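Local coordinates for piwi domain-containing protein (Vanderwaltozyma polyspora, PDB 5THE), which forms the C-terminal lobe of a budding yeast Argonaute, is seen here with bound RNA, and includes a Piwi domain of the RNase H-like class, at residues M238-L243 against F295-G300; K279-I284 against C504-G509; A285-S290 against L321-I326; G289-K294 against Q328-G333; G300-Q305 against T500-F505. One frame throughout, in Å; residues are numbered along the deposited sequence.

Interaction 1 (M238-L243 against F295-G300); sequences MNLKLL and FTQFPG
The flat amide of Gln-297 is met edge-on by the last turn of helix 228-241: Leu-240 O lies close to the amide plane, 3.0 Å from Gln-297 NE2, in a nearly straight hydrogen bond (162° at the hydrogen). On one side of that plane stands Leu-240 CD2, 3.8 Å from Gln-297 NE2. On the other is the carbonyl carbon of Leu-243, with Leu-243 C 3.5 Å from Gln-297 NE2, so the nitrogen is packed between a leucine methyl and the helix end. The other polar corner of the amide, Gln-297 OE1, takes a bond from a water 2.7 Å away, which also donates to Leu-240 O at 2.8 Å. Counting the bond from Leu-243 N, three donors converge on this carbonyl, and the one from Gln-297 uses a lone pair in the carbonyl plane. Leu-240 O takes Leu-243 N, three residues on, in place of the regular i+4 donor, as part of a Schellman motif with Leu-243 at positive phi. Gln-297 adds a side-chain hydrogen bond to this helix end, its NE2 also donating to Gly-244 O. Glutamine suits the place because it is long enough and carries both donor and acceptor; its chain bends at CB-CG (chi2 -79°) to bring the amide to the helix. The helix follows parallel strand 215-219 in what is probably the MID part of the lobe, whereas the 295-300 loop leads into the Piwi sheet. Leu-240 CD2 also reaches Thr-296 O at 3.8 Å, and neighbouring Lys-241 packs on a phosphate of the bound RNA.

Interaction 2 (K279-I284 against C504-G509); sequences KDQNSI and CFFKAG
Ile-284 on strand 282-289 and Phe-506 on helix 490-515 mark the nearest approach of the two backbones, their CA atoms 9.0 Å apart, a gap filled by side chains. Phe-506 does most of the filling. Its CG is anti to the backbone N (chi1 -179°), which carries the ring out from the helix toward the chain entering the strand. There the ring ends against Gln-281, with Gln-281 CG 3.5 Å from Phe-506 CZ and lying near the ring plane, at the edge. Gln-281 CB makes a similar approach to the same carbon, while Gln-281 OE1 sits in the ring plane 3.7 Å from Phe-506 CZ. The two side chains cross at about a right angle. In the RNase H-like fold of the Piwi domain this is where a C-terminal helix covers the central sheet, and Leu-304 of the adjoining strand touches the same phenylalanine. Ile-284, buried on the strand, offers only its tip, Ile-284 CD1 lying 4.0 Å from Phe-506 CB near the root of the ring. A glutamine suits the border of this apolar patch: its methylenes pack on the ring while its amide turns back to the loop, Gln-281 NE2 donating to Lys-279 O at 3.2 Å.

Interaction 3 (A285-S290 against L321-I326); sequences ASLVGS and LNRLKI
Leu-287 and Arg-323 lie alongside each other head to tail, the leucine reaching from the strand to the helix and the arginine from the helix to the strand. Leu-287 CD2 rests 3.8 Å from Arg-323 CG, a contact between a methyl and the greasy part of a charged chain. Beyond that point the arginine bends twice, at chi2 (-81°) and chi3 (68°), and its end runs across the strand. Its guanidinium then lies beneath Leu-287 O, which stands 3.7 Å over one face, toward the rim. Glycine suits position 289, its bare backbone letting the arginine chain pack close, with Arg-323 NE 3.7 Å from Gly-289 N. At the guanidinium edge a water accepts from Arg-323 NE at 2.8 Å and bonds to Gly-289 O, while a second water links Ser-290 O with Arg-323 O. The charge is buried, but it is answered by Asp-301 of the next strand, which forms a salt bridge with Arg-323 NH1. Strand 285-289 and helix 321-326 run almost parallel, at 13° with axes 8.6 Å apart. This is the layering of the RNase H-like fold, in which three antiparallel strands are followed by a helix laid along the sheet.

Interaction 4 (G289-K294 against Q328-G333); sequences GSYDDK and QKHNNG
Aromatic stacking comes first: the rings of Tyr-291 and His-330 lie face to face, centroids 3.7 Å apart and planes within 13°. Tyr-291 CE1 sits over the centre of the imidazole and His-330 CE1 over the phenol ring, and the tightest approach is Tyr-291 CD1 to His-330 CG at 3.4 Å. With chi1 at 60°, Tyr-291 CG sits between its backbone N and carbonyl carbon, and the ring stands beside the histidine. The histidine ring is steadied by a hydrogen bond between its ND1 and Ile-326 O one turn back, which should limit its rotation and keep it flat against the phenol.

Direct polar contact is left to an asparagine. Asn-331 ND2 bonds to Tyr-291 O at 2.8 Å, markedly bent and tilted out of the carbonyl plane; the same nitrogen also donates to Tyr-327 O. The other corner of this amide, Asn-331 OD1, takes a 2.6 Å bond from a water that in turn accepts weakly from Asp-293 N. An amide suits the place, having both a donor and an acceptor to offer.

Within the loop, Asp-292 OD1 receives Lys-294 N at 2.9 Å, forming an Asx turn that shapes the chain beside the stack.

The contact lies at the surface, fastening the C-terminal end of helix 320-329 to the loop between antiparallel strands 282-289 and 300-305, with Pro-265 of strand 264-274 against Asn-331 and Asp-293.

Interaction 5 (G300-Q305 against T500-F505); sequences GDYMLQ and TRATCF
Tyr-302 leaves strand 300-305 toward helix 490-515, and its CB already meets the helix, 3.8 Å from Ala-502 CB. The next atom, Tyr-302 CG, lies closer, 3.6 Å from the same methyl. Chi1 of 56° places CG between the backbone N and the carbonyl carbon, and chi2 of 78° turns one ring face to the alanine. Ala-502 CB sits above that face, nearer the root of the ring than its middle, 4.0 Å from the centroid: a CH-pi contact. With a side chain of one carbon, alanine allows the strand and helix backbones to draw near, Tyr-302 CA and Ala-502 CA being 6.7 Å apart.

Farther out, the tyrosine passes to Phe-505, one helical turn on. Tyr-302 CE2 is 3.9 Å from Phe-505 CE2, and Tyr-302 CZ is equally far from Phe-505 CD2. The two rings meet obliquely, their planes at 57°. At the tip, Tyr-302 OH lies 3.5 Å from Phe-505 CD2 and hydrogen-bonds to Pro-536 O of a later loop. Arg-501 O of the same helix lies over one face of Phe-505.

Strand and C-terminal helix of the RNase H-like domain thus meet mainly through carbon. The tyrosine divides its work: the ring packs on apolar neighbours, and the buried hydroxyl is satisfied by a backbone carbonyl.

How the interactions relate
The five contacts follow one beta hairpin, strands 282-289 and 300-305, through the Piwi domain. Interactions 2 and 5 lie 8 Å apart between centres, both on helix 490-515, and Ile-284 CG2 touches Ala-502 CB between them. Interactions 3 and 4, with centres 11 Å apart, lie on helix 320-329, where Ile-326 CG2 packs 3.4 Å from Tyr-291 CD2. Asn-322 ND2, in a segment of interaction 3, lies 2.8 Å from Asp-301 OD2, in a segment of interaction 5, in a hydrogen bond. Interaction 1 adds the helix 228-241 end. The nearest atoms of interactions 5 and 1 come within about 3 and 4 Å of the bound RNA; those of interaction 4 stay about 17 Å away.

Interaction 1 (M238-L243 against F295-G300)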
# COMPACT_ATOMS: atom_id res chain seq x y z
N MET A 238 6.76 -9.43 -6.05
CA MET A 238 7.28 -9.51 -7.41
C MET A 238 6.15 -9.46 -8.42
O MET A 238 6.21 -8.70 -9.40
CB MET A 238 8.08 -10.79 -7.59
CG MET A 238 9.30 -10.88 -6.67
SD MET A 238 10.13 -12.46 -6.93
CE MET A 238 11.71 -12.18 -6.09
N ASN A 239 5.12 -10.26 -8.19
CA ASN A 239 4.01 -10.34 -9.13
C ASN A 239 3.36 -8.98 -9.32
O ASN A 239 3.05 -8.59 -10.45
CB ASN A 239 2.98 -11.37 -8.65
CG ASN A 239 1.92 -11.71 -9.72
OD1 ASN A 239 0.77 -11.93 -9.41
ND2 ASN A 239 2.34 -11.80 -10.96
N LEU A 240 3.16 -8.22 -8.23
CA LEU A 240 2.64 -6.86 -8.35
C LEU A 240 3.56 -5.99 -9.20
O LEU A 240 3.09 -5.26 -10.09
CB LEU A 240 2.42 -6.24 -6.97
CG LEU A 240 1.30 -6.89 -6.14
CD1 LEU A 240 1.27 -6.33 -4.72
CD2 LEU A 240 -0.08 -6.73 -6.83
N LYS A 241 4.87 -6.03 -8.92
CA LYS A 241 5.83 -5.25 -9.69
C LYS A 241 5.81 -5.65 -11.16
O LYS A 241 6.01 -4.80 -12.03
CB LYS A 241 7.24 -5.41 -9.10
CG LYS A 241 7.42 -4.58 -7.84
CD LYS A 241 8.61 -5.05 -7.05
CE LYS A 241 8.94 -4.08 -5.92
NZ LYS A 241 10.10 -4.59 -5.10
N LEU A 242 5.52 -6.91 -11.44
CA LEU A 242 5.31 -7.40 -12.79
C LEU A 242 3.88 -7.16 -13.31
O LEU A 242 3.46 -7.84 -14.24
CB LEU A 242 5.65 -8.89 -12.85
CG LEU A 242 7.15 -9.13 -12.67
CD1 LEU A 242 7.43 -10.55 -12.15
CD2 LEU A 242 7.83 -8.89 -14.01
N LEU A 243 3.16 -6.21 -12.71
CA LEU A 243 1.83 -5.79 -13.16
C LEU A 243 0.78 -6.86 -12.94
O LEU A 243 -0.30 -6.82 -13.54
CB LEU A 243 1.82 -5.35 -14.63
CG LEU A 243 2.88 -4.30 -14.98
CD1 LEU A 243 2.74 -3.82 -16.44
CD2 LEU A 243 2.80 -3.13 -14.03
N PHE A 295 -8.80 -2.83 -8.59
CA PHE A 295 -8.17 -2.13 -7.46
C PHE A 295 -6.97 -2.90 -6.92
O PHE A 295 -6.63 -2.84 -5.73
CB PHE A 295 -9.19 -1.84 -6.37
CG PHE A 295 -10.37 -1.08 -6.88
CD1 PHE A 295 -10.30 0.30 -7.05
CD2 PHE A 295 -11.51 -1.76 -7.28
CE1 PHE A 295 -11.38 1.00 -7.55
CE2 PHE A 295 -12.61 -1.08 -7.81
CZ PHE A 295 -12.56 0.30 -7.95
N THR A 296 -6.31 -3.59 -7.82
CA THR A 296 -5.18 -4.45 -7.53
C THR A 296 -3.85 -3.73 -7.70
O THR A 296 -2.83 -4.16 -7.14
CB THR A 296 -5.31 -5.64 -8.48
OG1 THR A 296 -6.02 -6.71 -7.82
CG2 THR A 296 -4.00 -6.07 -8.99
N GLN A 297 -3.85 -2.63 -8.44
CA GLN A 297 -2.64 -1.90 -8.80
C GLN A 297 -2.82 -0.43 -8.44
O GLN A 297 -3.81 0.20 -8.85
CB GLN A 297 -2.37 -2.05 -10.29
CG GLN A 297 -1.83 -3.42 -10.66
CD GLN A 297 -0.35 -3.54 -10.34
OE1 GLN A 297 0.36 -2.53 -10.26
NE2 GLN A 297 0.13 -4.78 -10.14
N PHE A 298 -1.89 0.10 -7.66
CA PHE A 298 -1.91 1.50 -7.21
C PHE A 298 -0.57 2.17 -7.49
O PHE A 298 0.20 2.45 -6.56
CB PHE A 298 -2.24 1.60 -5.72
CG PHE A 298 -3.70 1.49 -5.40
CD1 PHE A 298 -4.33 0.25 -5.38
CD2 PHE A 298 -4.45 2.63 -5.11
CE1 PHE A 298 -5.67 0.15 -5.08
CE2 PHE A 298 -5.81 2.52 -4.80
CZ PHE A 298 -6.42 1.29 -4.80
N PRO A 299 -0.25 2.45 -8.75
CA PRO A 299 0.94 3.27 -9.02
C PRO A 299 0.72 4.66 -8.45
O PRO A 299 -0.41 5.09 -8.21
CB PRO A 299 1.05 3.29 -10.55
CG PRO A 299 -0.31 2.94 -11.06
CD PRO A 299 -1.01 2.12 -9.97
N GLY A 300 1.83 5.36 -8.22
CA GLY A 300 1.76 6.64 -7.55
C GLY A 300 2.92 7.54 -7.91
O GLY A 300 3.84 7.15 -8.63
O HOH W 1 3.02 -2.50 -10.51

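Interaction 2 (K279-I284 against C504-G509)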
# COMPACT_ATOMS: atom_id res chain seq x y z
N LYS A 279 17.50 15.54 9.07
CA LYS A 279 17.19 16.58 10.04
C LYS A 279 16.97 17.91 9.33
O LYS A 279 17.74 18.28 8.43
CB LYS A 279 18.31 16.70 11.08
CG LYS A 279 17.84 17.31 12.39
CD LYS A 279 18.58 18.59 12.74
CE LYS A 279 19.99 18.32 13.23
NZ LYS A 279 20.67 19.59 13.66
N ASP A 280 15.89 18.59 9.70
CA ASP A 280 15.52 19.91 9.18
C ASP A 280 15.15 19.90 7.70
O ASP A 280 15.11 20.96 7.07
CB ASP A 280 16.63 20.93 9.44
CG ASP A 280 16.94 21.08 10.92
OD1 ASP A 280 16.00 20.98 11.75
OD2 ASP A 280 18.12 21.30 11.26
N GLN A 281 14.86 18.74 7.12
CA GLN A 281 14.59 18.68 5.70
C GLN A 281 13.09 18.76 5.42
O GLN A 281 12.26 18.50 6.29
CB GLN A 281 15.20 17.42 5.08
CG GLN A 281 16.72 17.44 5.14
CD GLN A 281 17.29 18.76 4.61
OE1 GLN A 281 17.09 19.12 3.45
NE2 GLN A 281 17.98 19.48 5.48
N ASN A 282 12.77 19.16 4.19
CA ASN A 282 11.38 19.29 3.76
C ASN A 282 10.68 17.94 3.85
O ASN A 282 11.29 16.88 3.75
CB ASN A 282 11.31 19.82 2.33
CG ASN A 282 11.69 21.29 2.21
OD1 ASN A 282 12.12 21.91 3.18
ND2 ASN A 282 11.52 21.84 1.01
N SER A 283 9.37 18.00 4.05
CA SER A 283 8.58 16.79 4.11
C SER A 283 8.39 16.20 2.70
O SER A 283 8.65 16.84 1.68
CB SER A 283 7.25 17.08 4.78
OG SER A 283 7.48 17.58 6.08
N ILE A 284 7.94 14.95 2.67
CA ILE A 284 7.71 14.20 1.44
C ILE A 284 6.25 13.77 1.41
O ILE A 284 5.75 13.22 2.40
CB ILE A 284 8.64 12.98 1.33
CG1 ILE A 284 10.09 13.43 1.34
CG2 ILE A 284 8.33 12.16 0.07
CD1 ILE A 284 11.12 12.31 1.30
N CYS A 504 13.81 6.79 1.27
CA CYS A 504 15.02 6.09 0.84
C CYS A 504 15.76 6.88 -0.23
O CYS A 504 16.99 7.06 -0.14
CB CYS A 504 14.67 4.70 0.28
SG CYS A 504 13.97 3.57 1.46
N PHE A 505 15.04 7.33 -1.26
CA PHE A 505 15.69 8.06 -2.34
C PHE A 505 16.31 9.35 -1.82
O PHE A 505 17.45 9.69 -2.16
CB PHE A 505 14.68 8.39 -3.45
CG PHE A 505 14.04 7.18 -4.08
CD1 PHE A 505 14.68 5.95 -4.09
CD2 PHE A 505 12.80 7.30 -4.69
CE1 PHE A 505 14.08 4.85 -4.69
CE2 PHE A 505 12.19 6.20 -5.30
CZ PHE A 505 12.84 4.98 -5.30
N PHE A 506 15.56 10.10 -1.00
CA PHE A 506 16.08 11.35 -0.45
C PHE A 506 17.35 11.10 0.35
O PHE A 506 18.36 11.79 0.17
CB PHE A 506 15.01 12.01 0.43
CG PHE A 506 15.43 13.33 1.02
CD1 PHE A 506 16.26 13.39 2.13
CD2 PHE A 506 14.97 14.52 0.48
CE1 PHE A 506 16.64 14.60 2.68
CE2 PHE A 506 15.34 15.73 1.03
CZ PHE A 506 16.18 15.77 2.12
N LYS A 507 17.31 10.08 1.22
CA LYS A 507 18.42 9.79 2.11
C LYS A 507 19.65 9.27 1.35
O LYS A 507 20.78 9.59 1.72
CB LYS A 507 17.98 8.77 3.17
CG LYS A 507 17.13 9.37 4.27
CD LYS A 507 16.49 8.29 5.15
CE LYS A 507 17.51 7.28 5.66
NZ LYS A 507 18.38 7.85 6.71
N ALA A 508 19.44 8.47 0.31
CA ALA A 508 20.59 7.91 -0.41
C ALA A 508 21.40 8.97 -1.14
O ALA A 508 22.58 8.74 -1.44
CB ALA A 508 20.12 6.86 -1.42
N GLY A 509 20.81 10.12 -1.43
CA GLY A 509 21.52 11.15 -2.17
C GLY A 509 21.84 12.36 -1.32
O GLY A 509 22.45 13.32 -1.80

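Interaction 3 (A285-S290 against L321-I326)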
# COMPACT_ATOMS: atom_id res chain seq x y z
N ALA A 285 5.58 14.01 0.29
CA ALA A 285 4.20 13.60 0.09
C ALA A 285 4.13 12.60 -1.05
O ALA A 285 4.95 12.64 -1.98
CB ALA A 285 3.28 14.80 -0.23
N SER A 286 3.16 11.70 -0.98
CA SER A 286 2.93 10.71 -2.02
C SER A 286 1.44 10.66 -2.33
O SER A 286 0.60 11.03 -1.52
CB SER A 286 3.44 9.33 -1.62
OG SER A 286 2.66 8.82 -0.56
N LEU A 287 1.13 10.23 -3.55
CA LEU A 287 -0.25 10.07 -3.99
C LEU A 287 -0.29 8.85 -4.89
O LEU A 287 0.35 8.84 -5.94
CB LEU A 287 -0.76 11.31 -4.74
CG LEU A 287 -2.20 11.18 -5.25
CD1 LEU A 287 -3.17 11.16 -4.07
CD2 LEU A 287 -2.58 12.27 -6.29
N VAL A 288 -1.02 7.81 -4.47
CA VAL A 288 -1.21 6.61 -5.28
C VAL A 288 -2.64 6.60 -5.76
O VAL A 288 -3.53 7.23 -5.18
CB VAL A 288 -0.89 5.30 -4.51
CG1 VAL A 288 0.57 5.30 -4.01
CG2 VAL A 288 -1.86 5.12 -3.35
N GLY A 289 -2.87 5.87 -6.85
CA GLY A 289 -4.21 5.79 -7.39
C GLY A 289 -4.50 4.49 -8.11
O GLY A 289 -3.62 3.90 -8.74
N SER A 290 -5.75 4.03 -8.00
CA SER A 290 -6.20 2.86 -8.74
C SER A 290 -6.40 3.22 -10.20
O SER A 290 -6.41 4.40 -10.58
CB SER A 290 -7.50 2.34 -8.15
OG SER A 290 -8.52 3.31 -8.31
N LEU A 321 -2.23 14.31 -12.43
CA LEU A 321 -2.16 14.14 -13.88
C LEU A 321 -1.92 12.69 -14.26
O LEU A 321 -2.63 12.12 -15.11
CB LEU A 321 -1.08 15.04 -14.47
CG LEU A 321 -0.77 14.89 -15.97
CD1 LEU A 321 -2.03 15.04 -16.84
CD2 LEU A 321 0.29 15.88 -16.42
N ASN A 322 -0.94 12.05 -13.62
CA ASN A 322 -0.67 10.64 -13.90
C ASN A 322 -1.78 9.73 -13.41
O ASN A 322 -2.04 8.70 -14.04
CB ASN A 322 0.66 10.23 -13.28
CG ASN A 322 1.83 10.81 -14.02
OD1 ASN A 322 1.71 11.17 -15.18
ND2 ASN A 322 2.98 10.92 -13.35
N ARG A 323 -2.42 10.05 -12.28
CA ARG A 323 -3.57 9.25 -11.87
C ARG A 323 -4.61 9.21 -12.98
O ARG A 323 -5.17 8.15 -13.29
CB ARG A 323 -4.19 9.80 -10.59
CG ARG A 323 -3.19 10.30 -9.54
CD ARG A 323 -2.60 9.16 -8.73
NE ARG A 323 -1.73 8.27 -9.49
CZ ARG A 323 -0.51 8.60 -9.90
NH1 ARG A 323 -0.05 9.82 -9.64
NH2 ARG A 323 0.24 7.74 -10.57
N LEU A 324 -4.86 10.36 -13.62
CA LEU A 324 -5.86 10.41 -14.68
C LEU A 324 -5.37 9.69 -15.93
O LEU A 324 -6.12 8.94 -16.55
CB LEU A 324 -6.20 11.86 -15.01
CG LEU A 324 -6.91 12.67 -13.93
CD1 LEU A 324 -7.14 14.10 -14.41
CD2 LEU A 324 -8.22 12.01 -13.58
N LYS A 325 -4.11 9.92 -16.32
CA LYS A 325 -3.57 9.31 -17.53
C LYS A 325 -3.61 7.79 -17.44
O LYS A 325 -4.01 7.12 -18.40
CB LYS A 325 -2.12 9.77 -17.76
CG LYS A 325 -1.97 11.14 -18.39
CD LYS A 325 -0.48 11.53 -18.42
CE LYS A 325 -0.21 12.68 -19.36
NZ LYS A 325 1.24 13.02 -19.45
N ILE A 326 -3.17 7.24 -16.32
CA ILE A 326 -3.14 5.79 -16.17
C ILE A 326 -4.56 5.24 -16.14
O ILE A 326 -4.87 4.24 -16.79
CB ILE A 326 -2.35 5.39 -14.92
CG1 ILE A 326 -0.91 5.92 -15.03
CG2 ILE A 326 -2.35 3.87 -14.77
CD1 ILE A 326 -0.08 5.74 -13.76
O HOH W 2 -2.35 5.75 -10.63
O HOH W 3 -4.57 5.89 -11.79

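Interaction 4 (G289-K294 against Q328-G333)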
# COMPACT_ATOMS: atom_id res chain seq x y z
N GLY A 289 -2.87 5.87 -6.85
CA GLY A 289 -4.21 5.79 -7.39
C GLY A 289 -4.50 4.49 -8.11
O GLY A 289 -3.62 3.90 -8.74
N SER A 290 -5.75 4.03 -8.00
CA SER A 290 -6.20 2.86 -8.74
C SER A 290 -6.40 3.22 -10.20
O SER A 290 -6.41 4.40 -10.58
CB SER A 290 -7.50 2.34 -8.15
OG SER A 290 -8.52 3.31 -8.31
N TYR A 291 -6.59 2.20 -11.04
CA TYR A 291 -6.89 2.49 -12.43
C TYR A 291 -7.92 1.58 -13.09
O TYR A 291 -8.19 1.77 -14.27
CB TYR A 291 -5.61 2.49 -13.29
CG TYR A 291 -4.80 1.21 -13.34
CD1 TYR A 291 -5.35 0.01 -13.80
CD2 TYR A 291 -3.47 1.22 -12.98
CE1 TYR A 291 -4.58 -1.14 -13.87
CE2 TYR A 291 -2.70 0.07 -13.07
CZ TYR A 291 -3.26 -1.09 -13.51
OH TYR A 291 -2.48 -2.22 -13.56
N ASP A 292 -8.51 0.61 -12.38
CA ASP A 292 -9.60 -0.14 -12.98
C ASP A 292 -10.54 -0.63 -11.88
O ASP A 292 -10.45 -0.21 -10.72
CB ASP A 292 -9.08 -1.28 -13.88
CG ASP A 292 -8.30 -2.34 -13.12
OD1 ASP A 292 -8.37 -2.43 -11.88
OD2 ASP A 292 -7.60 -3.12 -13.81
N ASP A 293 -11.43 -1.54 -12.25
CA ASP A 293 -12.44 -2.04 -11.32
C ASP A 293 -11.95 -3.21 -10.49
O ASP A 293 -12.73 -3.80 -9.75
CB ASP A 293 -13.72 -2.40 -12.09
CG ASP A 293 -13.54 -3.55 -13.08
OD1 ASP A 293 -12.41 -4.02 -13.29
OD2 ASP A 293 -14.55 -3.97 -13.67
N LYS A 294 -10.66 -3.56 -10.56
CA LYS A 294 -10.11 -4.60 -9.70
C LYS A 294 -9.36 -4.05 -8.50
O LYS A 294 -9.26 -4.74 -7.48
CB LYS A 294 -9.18 -5.52 -10.51
CG LYS A 294 -9.86 -6.18 -11.70
CD LYS A 294 -11.17 -6.86 -11.25
CE LYS A 294 -11.91 -7.51 -12.43
NZ LYS A 294 -13.16 -8.18 -11.94
N GLN A 328 -7.14 6.47 -17.54
CA GLN A 328 -7.72 6.58 -18.88
C GLN A 328 -7.25 5.44 -19.79
O GLN A 328 -8.04 4.91 -20.58
CB GLN A 328 -7.36 7.93 -19.48
CG GLN A 328 -7.82 8.09 -20.92
CD GLN A 328 -7.56 9.47 -21.43
OE1 GLN A 328 -6.46 10.00 -21.27
NE2 GLN A 328 -8.59 10.10 -21.98
N LYS A 329 -5.97 5.06 -19.69
CA LYS A 329 -5.45 3.98 -20.54
C LYS A 329 -6.15 2.66 -20.27
O LYS A 329 -6.29 1.84 -21.17
CB LYS A 329 -3.94 3.81 -20.33
CG LYS A 329 -3.10 5.03 -20.68
CD LYS A 329 -1.61 4.69 -20.62
CE LYS A 329 -0.75 5.88 -20.20
NZ LYS A 329 -0.77 7.00 -21.18
N HIS A 330 -6.63 2.45 -19.04
CA HIS A 330 -7.27 1.20 -18.68
C HIS A 330 -8.79 1.24 -18.77
O HIS A 330 -9.44 0.24 -18.46
CB HIS A 330 -6.85 0.80 -17.25
CG HIS A 330 -5.43 0.32 -17.18
ND1 HIS A 330 -4.36 1.18 -17.02
CD2 HIS A 330 -4.90 -0.92 -17.29
CE1 HIS A 330 -3.24 0.48 -17.01
NE2 HIS A 330 -3.54 -0.80 -17.17
N ASN A 331 -9.38 2.36 -19.18
CA ASN A 331 -10.83 2.48 -19.28
C ASN A 331 -11.23 3.09 -20.62
O ASN A 331 -12.12 3.95 -20.71
CB ASN A 331 -11.37 3.26 -18.08
CG ASN A 331 -11.14 2.52 -16.76
OD1 ASN A 331 -11.94 1.66 -16.38
ND2 ASN A 331 -10.05 2.84 -16.07
N ASN A 332 -10.58 2.63 -21.69
CA ASN A 332 -10.96 2.99 -23.06
C ASN A 332 -11.14 4.50 -23.25
O ASN A 332 -12.14 4.96 -23.80
CB ASN A 332 -12.24 2.26 -23.48
CG ASN A 332 -12.09 0.77 -23.44
OD1 ASN A 332 -11.14 0.21 -23.98
ND2 ASN A 332 -13.01 0.10 -22.77
N GLY A 333 -10.16 5.27 -22.77
CA GLY A 333 -10.17 6.70 -23.00
C GLY A 333 -11.06 7.51 -22.07
O GLY A 333 -11.07 8.75 -22.19
O HOH W 4 -11.87 -0.79 -15.45

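Interaction 5 (G300-Q305 against T500-F505)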
# COMPACT_ATOMS: atom_id res chain seq x y z
N GLY A 300 1.83 5.36 -8.22
CA GLY A 300 1.76 6.64 -7.55
C GLY A 300 2.92 7.54 -7.91
O GLY A 300 3.84 7.15 -8.63
N ASP A 301 2.83 8.76 -7.42
CA ASP A 301 3.90 9.73 -7.53
C ASP A 301 4.22 10.28 -6.15
O ASP A 301 3.39 10.23 -5.25
CB ASP A 301 3.53 10.86 -8.49
CG ASP A 301 3.60 10.42 -9.94
OD1 ASP A 301 4.68 9.96 -10.36
OD2 ASP A 301 2.57 10.53 -10.63
N TYR A 302 5.44 10.79 -6.00
CA TYR A 302 5.82 11.49 -4.78
C TYR A 302 6.40 12.86 -5.17
O TYR A 302 6.79 13.08 -6.31
CB TYR A 302 6.86 10.70 -3.96
CG TYR A 302 8.08 10.38 -4.78
CD1 TYR A 302 9.06 11.34 -5.03
CD2 TYR A 302 8.24 9.11 -5.32
CE1 TYR A 302 10.16 11.05 -5.81
CE2 TYR A 302 9.34 8.81 -6.10
CZ TYR A 302 10.29 9.78 -6.35
OH TYR A 302 11.38 9.44 -7.13
N MET A 303 6.46 13.76 -4.19
CA MET A 303 7.14 15.02 -4.40
C MET A 303 7.66 15.53 -3.06
O MET A 303 7.16 15.15 -2.00
CB MET A 303 6.22 16.07 -5.04
CG MET A 303 5.03 16.40 -4.18
SD MET A 303 3.95 17.56 -5.03
CE MET A 303 2.66 17.74 -3.85
N LEU A 304 8.67 16.38 -3.14
CA LEU A 304 9.20 17.04 -1.96
C LEU A 304 8.28 18.21 -1.61
O LEU A 304 7.91 18.98 -2.49
CB LEU A 304 10.62 17.54 -2.23
CG LEU A 304 11.41 17.94 -0.99
CD1 LEU A 304 11.65 16.73 -0.10
CD2 LEU A 304 12.72 18.59 -1.39
N GLN A 305 7.91 18.32 -0.34
CA GLN A 305 7.09 19.45 0.09
C GLN A 305 7.93 20.73 0.09
O GLN A 305 9.15 20.72 -0.10
CB GLN A 305 6.53 19.21 1.49
CG GLN A 305 5.50 18.10 1.56
CD GLN A 305 4.09 18.63 1.38
OE1 GLN A 305 3.64 18.85 0.25
NE2 GLN A 305 3.40 18.85 2.49
N THR A 500 7.71 6.17 2.27
CA THR A 500 8.91 5.57 2.84
C THR A 500 9.94 5.31 1.76
O THR A 500 11.13 5.58 1.96
CB THR A 500 8.55 4.28 3.58
OG1 THR A 500 7.67 4.62 4.64
CG2 THR A 500 9.80 3.57 4.15
N ARG A 501 9.51 4.80 0.60
CA ARG A 501 10.48 4.57 -0.47
C ARG A 501 11.05 5.89 -0.98
O ARG A 501 12.24 5.98 -1.29
CB ARG A 501 9.84 3.79 -1.62
CG ARG A 501 10.80 3.58 -2.80
CD ARG A 501 12.06 2.80 -2.37
NE ARG A 501 11.66 1.65 -1.57
CZ ARG A 501 11.22 0.51 -2.09
NH1 ARG A 501 11.18 0.36 -3.41
NH2 ARG A 501 10.82 -0.47 -1.29
N ALA A 502 10.21 6.92 -1.08
CA ALA A 502 10.71 8.23 -1.49
C ALA A 502 11.73 8.77 -0.49
O ALA A 502 12.69 9.45 -0.88
CB ALA A 502 9.55 9.20 -1.67
N THR A 503 11.54 8.45 0.79
CA THR A 503 12.52 8.81 1.82
C THR A 503 13.85 8.09 1.59
O THR A 503 14.91 8.71 1.71
CB THR A 503 11.94 8.49 3.20
OG1 THR A 503 10.72 9.22 3.38
CG2 THR A 503 12.92 8.86 4.30
N CYS A 504 13.81 6.79 1.27
CA CYS A 504 15.02 6.09 0.84
C CYS A 504 15.76 6.88 -0.23
O CYS A 504 16.99 7.06 -0.14
CB CYS A 504 14.67 4.70 0.28
SG CYS A 504 13.97 3.57 1.46
N PHE A 505 15.04 7.33 -1.26
CA PHE A 505 15.69 8.06 -2.34
C PHE A 505 16.31 9.35 -1.82
O PHE A 505 17.45 9.69 -2.16
CB PHE A 505 14.68 8.39 -3.45
CG PHE A 505 14.04 7.18 -4.08
CD1 PHE A 505 14.68 5.95 -4.09
CD2 PHE A 505 12.80 7.30 -4.69
CE1 PHE A 505 14.08 4.85 -4.69
CE2 PHE A 505 12.19 6.20 -5.30
CZ PHE A 505 12.84 4.98 -5.30